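Local coordinates for protein myosin regulatory light chain (Placopecten magellanicus, PDB 3PN7) that probably confers calcium-dependent regulation on molluscan muscle myosin, as an EF-hand light chain that binds a magnesium ion, at residues E92-R95 with N96-M100; K115-L118 with E119-D123. All coordinates share one frame; numbering follows the deposited sequence.

Contact 1 of 2, residues E92-R95 with N96-M100; sequences ETIR and NAFGM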
ATOM      1  N   GLU B  92      -0.075 -17.957  -3.629  1.00 37.42           N
ATOM      2  CA  GLU B  92       0.030 -17.095  -4.800  1.00 35.73           C
ATOM      3  C   GLU B  92      -0.372 -15.651  -4.475  1.00 39.34           C
ATOM      4  O   GLU B  92       0.334 -14.694  -4.817  1.00 35.63           O
ATOM      5  CB  GLU B  92      -0.858 -17.643  -5.917  1.00 40.81           C
ATOM      6  CG  GLU B  92      -0.571 -17.060  -7.294  1.00 56.33           C
ATOM      7  CD  GLU B  92      -1.379 -17.726  -8.403  1.00 67.76           C
ATOM      8  OE1 GLU B  92      -2.611 -17.926  -8.232  1.00 64.75           O
ATOM      9  OE2 GLU B  92      -0.771 -18.051  -9.447  1.00 72.16           O
ATOM     10  N   THR B  93      -1.521 -15.507  -3.825  1.00 32.77           N
ATOM     11  CA  THR B  93      -2.043 -14.211  -3.444  1.00 33.80           C
ATOM     12  C   THR B  93      -1.053 -13.452  -2.561  1.00 29.73           C
ATOM     13  O   THR B  93      -0.794 -12.273  -2.787  1.00 29.93           O
ATOM     14  CB  THR B  93      -3.388 -14.364  -2.719  1.00 35.09           C
ATOM     15  OG1 THR B  93      -4.299 -15.035  -3.594  1.00 38.06           O
ATOM     16  CG2 THR B  93      -3.969 -13.009  -2.335  1.00 29.26           C
ATOM     17  N   ILE B  94      -0.479 -14.143  -1.584  1.00 30.09           N
ATOM     18  CA  ILE B  94       0.442 -13.508  -0.651  1.00 31.58           C
ATOM     19  C   ILE B  94       1.728 -13.116  -1.352  1.00 32.06           C
ATOM     20  O   ILE B  94       2.278 -12.052  -1.103  1.00 30.84           O
ATOM     21  CB  ILE B  94       0.795 -14.417   0.525  1.00 26.04           C
ATOM     22  CG1 ILE B  94      -0.476 -14.952   1.184  1.00 26.78           C
ATOM     23  CG2 ILE B  94       1.654 -13.637   1.542  1.00 28.02           C
ATOM     24  CD1 ILE B  94      -0.228 -15.769   2.430  1.00 28.55           C
ATOM     25  N   ARG B  95       2.203 -13.999  -2.219  1.00 31.84           N
ATOM     26  CA  ARG B  95       3.347 -13.722  -3.057  1.00 35.92           C
ATOM     27  C   ARG B  95       3.122 -12.471  -3.934  1.00 36.17           C
ATOM     28  O   ARG B  95       3.996 -11.624  -4.063  1.00 33.07           O
ATOM     29  CB  ARG B  95       3.613 -14.944  -3.916  1.00 39.82           C
ATOM     30  CG  ARG B  95       5.011 -15.059  -4.404  1.00 43.99           C
ATOM     31  CD  ARG B  95       5.528 -16.502  -4.279  1.00 43.69           C
ATOM     32  NE  ARG B  95       4.558 -17.541  -4.635  1.00 45.57           N
ATOM     33  CZ  ARG B  95       4.049 -17.733  -5.850  1.00 49.03           C
ATOM     34  NH1 ARG B  95       4.391 -16.922  -6.852  1.00 46.28           N
ATOM     35  NH2 ARG B  95       3.188 -18.733  -6.060  1.00 42.05           N
ATOM     36  N   ASN B  96       1.942 -12.342  -4.524  1.00 34.68           N
ATOM     37  CA  ASN B  96       1.649 -11.150  -5.314  1.00 35.97           C
ATOM     38  C   ASN B  96       1.488  -9.892  -4.457  1.00 34.47           C
ATOM     39  O   ASN B  96       1.772  -8.777  -4.913  1.00 34.03           O
ATOM     40  CB  ASN B  96       0.416 -11.366  -6.183  1.00 38.78           C
ATOM     41  CG  ASN B  96       0.577 -12.541  -7.135  1.00 42.39           C
ATOM     42  OD1 ASN B  96      -0.412 -13.120  -7.588  1.00 48.99           O
ATOM     43  ND2 ASN B  96       1.825 -12.910  -7.431  1.00 37.90           N
ATOM     44  N   ALA B  97       1.028 -10.087  -3.220  1.00 34.43           N
ATOM     45  CA  ALA B  97       0.930  -9.014  -2.234  1.00 30.82           C
ATOM     46  C   ALA B  97       2.319  -8.431  -2.008  1.00 32.22           C
ATOM     47  O   ALA B  97       2.514  -7.222  -2.095  1.00 29.91           O
ATOM     48  CB  ALA B  97       0.345  -9.552  -0.897  1.00 28.69           C
ATOM     49  N   PHE B  98       3.282  -9.304  -1.716  1.00 28.15           N
ATOM     50  CA  PHE B  98       4.674  -8.901  -1.620  1.00 29.97           C
ATOM     51  C   PHE B  98       5.180  -8.249  -2.935  1.00 32.79           C
ATOM     52  O   PHE B  98       5.942  -7.276  -2.904  1.00 30.28           O
ATOM     53  CB  PHE B  98       5.561 -10.095  -1.235  1.00 29.14           C
ATOM     54  CG  PHE B  98       5.611 -10.383   0.257  1.00 30.45           C
ATOM     55  CD1 PHE B  98       6.306  -9.545   1.123  1.00 30.39           C
ATOM     56  CD2 PHE B  98       5.000 -11.521   0.785  1.00 30.67           C
ATOM     57  CE1 PHE B  98       6.378  -9.823   2.494  1.00 29.98           C
ATOM     58  CE2 PHE B  98       5.056 -11.805   2.153  1.00 24.81           C
ATOM     59  CZ  PHE B  98       5.746 -10.964   3.007  1.00 30.21           C
ATOM     60  N   GLY B  99       4.752  -8.781  -4.081  1.00 36.24           N
ATOM     61  CA  GLY B  99       5.204  -8.288  -5.381  1.00 35.37           C
ATOM     62  C   GLY B  99       4.877  -6.809  -5.547  1.00 38.13           C
ATOM     63  O   GLY B  99       5.594  -6.048  -6.181  1.00 39.10           O
ATOM     64  N   MET B 100       3.769  -6.415  -4.945  1.00 39.82           N
ATOM     65  CA  MET B 100       3.303  -5.044  -4.948  1.00 36.69           C
ATOM     66  C   MET B 100       4.376  -4.038  -4.538  1.00 36.99           C
ATOM     67  O   MET B 100       4.300  -2.862  -4.903  1.00 33.17           O
ATOM     68  CB  MET B 100       2.159  -4.937  -3.946  1.00 37.45           C
ATOM     69  CG  MET B 100       1.046  -4.076  -4.398  1.00 45.37           C
ATOM     70  SD  MET B 100       0.110  -5.020  -5.579  1.00 66.34           S
ATOM     71  CE  MET B 100      -0.888  -5.967  -4.424  1.00 39.48           C
TER
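I94 and F98, one helical turn apart, lie side by side and point the same way: the branch methyl CG2 of I94 comes within 3.9 Å of CE2 of F98 and almost as near to the neighbouring ring carbon CD2. The methyl reaches the ring because I94 carries CG2 anti to its own nitrogen (CG1 at chi1 -52°), while F98 sets CG anti to its carbonyl carbon. Ring carbon CD2 of F98 also passes 3.4 Å from O of I94, an oxygen already taken by the nearly straight bond from N of F98 at 3.0 Å (170° at the hydrogen). On another side of the helix E92 and N96 run alongside each other. The carboxylate and amide planes are 30° apart, and what meets is CG of E92 and OD1 of N96, at 4.0 Å, a loose contact. Beneath the side chains the ladder continues with N of N96 to O of E92, N of A97 to O of T93 and N of G99 to O of R95, each 2.9 Å long. Further out, the F98 ring lies nearly parallel to that of Y146, and V150 of helix 146-154 packs against both I94 and F98. The chain of another protein packs on I94, A97 and F98 too. Replacing the ring of F98 by the methyl of an alanine would probably leave CG2 of I94 and the ring of Y146 without their aromatic neighbour and open a gap toward helix 146-154. The bonds from each N-H to the carbonyl four residues earlier are those of an alpha-helix, 91-99, whose apolar side (I94, A97, F98) serves helix 146-154 and the partner protein while E92 and N96 are exposed, in the C-terminal half of an EF-hand light chain.

Contact 2 of 2, residues K115-L118 with E119-D123; sequences KDLL and ENMGD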
ATOM      1  N   LYS B 115      10.363  -4.298   7.131  1.00 28.03           N
ATOM      2  CA  LYS B 115      10.197  -4.019   8.550  1.00 27.77           C
ATOM      3  C   LYS B 115       9.406  -2.737   8.756  1.00 29.25           C
ATOM      4  O   LYS B 115       8.510  -2.677   9.595  1.00 30.05           O
ATOM      5  CB  LYS B 115      11.547  -3.958   9.263  1.00 28.68           C
ATOM      6  CG  LYS B 115      12.177  -5.323   9.414  1.00 29.06           C
ATOM      7  CD  LYS B 115      13.221  -5.340  10.519  1.00 35.51           C
ATOM      8  CE  LYS B 115      13.801  -6.737  10.686  1.00 37.44           C
ATOM      9  NZ  LYS B 115      14.584  -6.859  11.947  1.00 50.86           N
ATOM     10  N   ASP B 116       9.720  -1.723   7.964  1.00 31.32           N
ATOM     11  CA  ASP B 116       9.051  -0.432   8.074  1.00 29.68           C
ATOM     12  C   ASP B 116       7.574  -0.575   7.735  1.00 29.94           C
ATOM     13  O   ASP B 116       6.710  -0.125   8.495  1.00 29.87           O
ATOM     14  CB  ASP B 116       9.730   0.596   7.157  1.00 30.72           C
ATOM     15  CG  ASP B 116       9.182   2.010   7.341  1.00 32.06           C
ATOM     16  OD1 ASP B 116       8.675   2.325   8.437  1.00 36.59           O
ATOM     17  OD2 ASP B 116       9.272   2.809   6.385  1.00 38.41           O
ATOM     18  N   LEU B 117       7.275  -1.215   6.606  1.00 28.09           N
ATOM     19  CA  LEU B 117       5.875  -1.440   6.216  1.00 29.40           C
ATOM     20  C   LEU B 117       5.072  -2.136   7.321  1.00 28.67           C
ATOM     21  O   LEU B 117       3.925  -1.776   7.611  1.00 29.95           O
ATOM     22  CB  LEU B 117       5.795  -2.281   4.941  1.00 26.62           C
ATOM     23  CG  LEU B 117       6.377  -1.710   3.648  1.00 25.65           C
ATOM     24  CD1 LEU B 117       6.608  -2.838   2.631  1.00 26.53           C
ATOM     25  CD2 LEU B 117       5.415  -0.706   3.082  1.00 28.29           C
ATOM     26  N   LEU B 118       5.672  -3.149   7.927  1.00 25.08           N
ATOM     27  CA  LEU B 118       4.942  -4.037   8.824  1.00 25.74           C
ATOM     28  C   LEU B 118       4.706  -3.333  10.149  1.00 31.26           C
ATOM     29  O   LEU B 118       3.627  -3.411  10.730  1.00 28.22           O
ATOM     30  CB  LEU B 118       5.749  -5.319   9.063  1.00 32.42           C
ATOM     31  CG  LEU B 118       5.362  -6.690   8.466  1.00 30.93           C
ATOM     32  CD1 LEU B 118       4.562  -6.595   7.216  1.00 28.50           C
ATOM     33  CD2 LEU B 118       6.583  -7.548   8.243  1.00 25.52           C
ATOM     34  N   GLU B 119       5.739  -2.649  10.624  1.00 31.30           N
ATOM     35  CA  GLU B 119       5.745  -2.063  11.955  1.00 29.36           C
ATOM     36  C   GLU B 119       5.088  -0.690  12.048  1.00 31.79           C
ATOM     37  O   GLU B 119       4.444  -0.380  13.045  1.00 31.19           O
ATOM     38  CB  GLU B 119       7.182  -1.980  12.471  1.00 29.49           C
ATOM     39  CG  GLU B 119       7.305  -1.654  13.941  1.00 39.74           C
ATOM     40  CD  GLU B 119       8.699  -1.909  14.471  1.00 51.72           C
ATOM     41  OE1 GLU B 119       9.672  -1.680  13.723  1.00 49.83           O
ATOM     42  OE2 GLU B 119       8.825  -2.340  15.635  1.00 49.49           O
ATOM     43  N   ASN B 120       5.256   0.136  11.020  1.00 29.30           N
ATOM     44  CA  ASN B 120       4.803   1.525  11.095  1.00 31.57           C
ATOM     45  C   ASN B 120       3.612   1.880  10.227  1.00 32.90           C
ATOM     46  O   ASN B 120       3.116   3.001  10.291  1.00 36.21           O
ATOM     47  CB  ASN B 120       5.955   2.495  10.832  1.00 28.23           C
ATOM     48  CG  ASN B 120       7.102   2.284  11.792  1.00 32.89           C
ATOM     49  OD1 ASN B 120       8.260   2.141  11.384  1.00 37.66           O
ATOM     50  ND2 ASN B 120       6.783   2.209  13.074  1.00 33.86           N
ATOM     51  N   MET B 121       3.140   0.928   9.431  1.00 29.79           N
ATOM     52  CA  MET B 121       2.044   1.213   8.531  1.00 28.58           C
ATOM     53  C   MET B 121       0.949   0.180   8.651  1.00 30.33           C
ATOM     54  O   MET B 121       1.138  -0.850   9.287  1.00 28.88           O
ATOM     55  CB  MET B 121       2.563   1.276   7.095  1.00 29.48           C
ATOM     56  CG  MET B 121       3.710   2.260   6.952  1.00 34.34           C
ATOM     57  SD  MET B 121       4.396   2.352   5.296  1.00 33.34           S
ATOM     58  CE  MET B 121       6.014   2.985   5.707  1.00 41.36           C
ATOM     59  N   GLY B 122      -0.182   0.458   8.005  1.00 28.95           N
ATOM     60  CA  GLY B 122      -1.348  -0.390   8.054  1.00 25.99           C
ATOM     61  C   GLY B 122      -1.744  -0.720   9.481  1.00 30.70           C
ATOM     62  O   GLY B 122      -1.782   0.151  10.358  1.00 30.80           O
ATOM     63  N   ASP B 123      -2.042  -1.989   9.714  1.00 30.91           N
ATOM     64  CA  ASP B 123      -2.307  -2.448  11.067  1.00 32.81           C
ATOM     65  C   ASP B 123      -1.000  -2.871  11.744  1.00 35.72           C
ATOM     66  O   ASP B 123      -0.608  -4.047  11.707  1.00 28.96           O
ATOM     67  CB  ASP B 123      -3.363  -3.548  11.056  1.00 31.00           C
ATOM     68  CG  ASP B 123      -4.737  -3.021  10.632  1.00 39.34           C
ATOM     69  OD1 ASP B 123      -5.397  -2.355  11.453  1.00 43.08           O
ATOM     70  OD2 ASP B 123      -5.158  -3.254   9.480  1.00 36.79           O
TER
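M121 lays its thioether over the last turn of the helix, SD 3.9 Å from CD2 of L117 and the terminal CE 3.3 Å from OD2 of D116. The chain gets there by staying extended beyond CG (chi2 179°), which carries it back along the helix past L117 to the carboxylate. It crosses both side chains at a slant, meeting L117 with the sulfur and D116 with the methyl. D116 has CG anti to its own nitrogen, which swings the carboxylate toward CE of M121 and CB of N120. The side chains of D116 and N120 cross at about a right angle, and the aliphatic part of N120 comes close, CB lying 3.6 Å from OD1 of D116.

Along the main chain, two regular bonds to the carbonyl four residues back precede a weak one. N of E119 donates to O of K115 at 3.0 Å and N of N120 to O of D116 at 2.9 Å, whereas N of M121 reaches O of L117 only weakly, at 3.4 Å with a bent N-H...O angle of 132°. This fits a helix giving way to loop, and the chain then turns through G122 at a positive phi of 52°. CB of M121 sits 3.4 Å from the same oxygen of L117.

Two chains of other proteins meet this end. A basic side chain of one of these proteins pairs with OD1 of D123 in a salt bridge, both press on L117 and M121, and the second also hydrogen-bonds O of M121. Within the chain, L118 packs on M130 and F134 of helix 127-134, K115 makes a cation-pi contact with F134, and L117 leans on F101. Helix 111-120, which follows strand 109-110 directly, thus ends with one flank against helix 127-134 and its terminal turn against the partner proteins.

In the fold
Contact 1 comes first along the chain, on helix 91-99, and contact 2 follows on helix 111-120. Their centres are 16 Å apart and their nearest atoms about 6 Å, without touching. Between the two helices lies the short strand 109-110, an outer member of the small antiparallel sheet with 143-144 and 139-140, an order consistent with the helix-loop-helix of an EF-hand. Each helix packs on a different later one, 92-100 against 146-154 and 115-123 against 127-134. Both contacts lie away from the magnesium site at D33, N35, F39 and D44, and both face other proteins of the assembly, consistent with this half of the light chain clasping its partners.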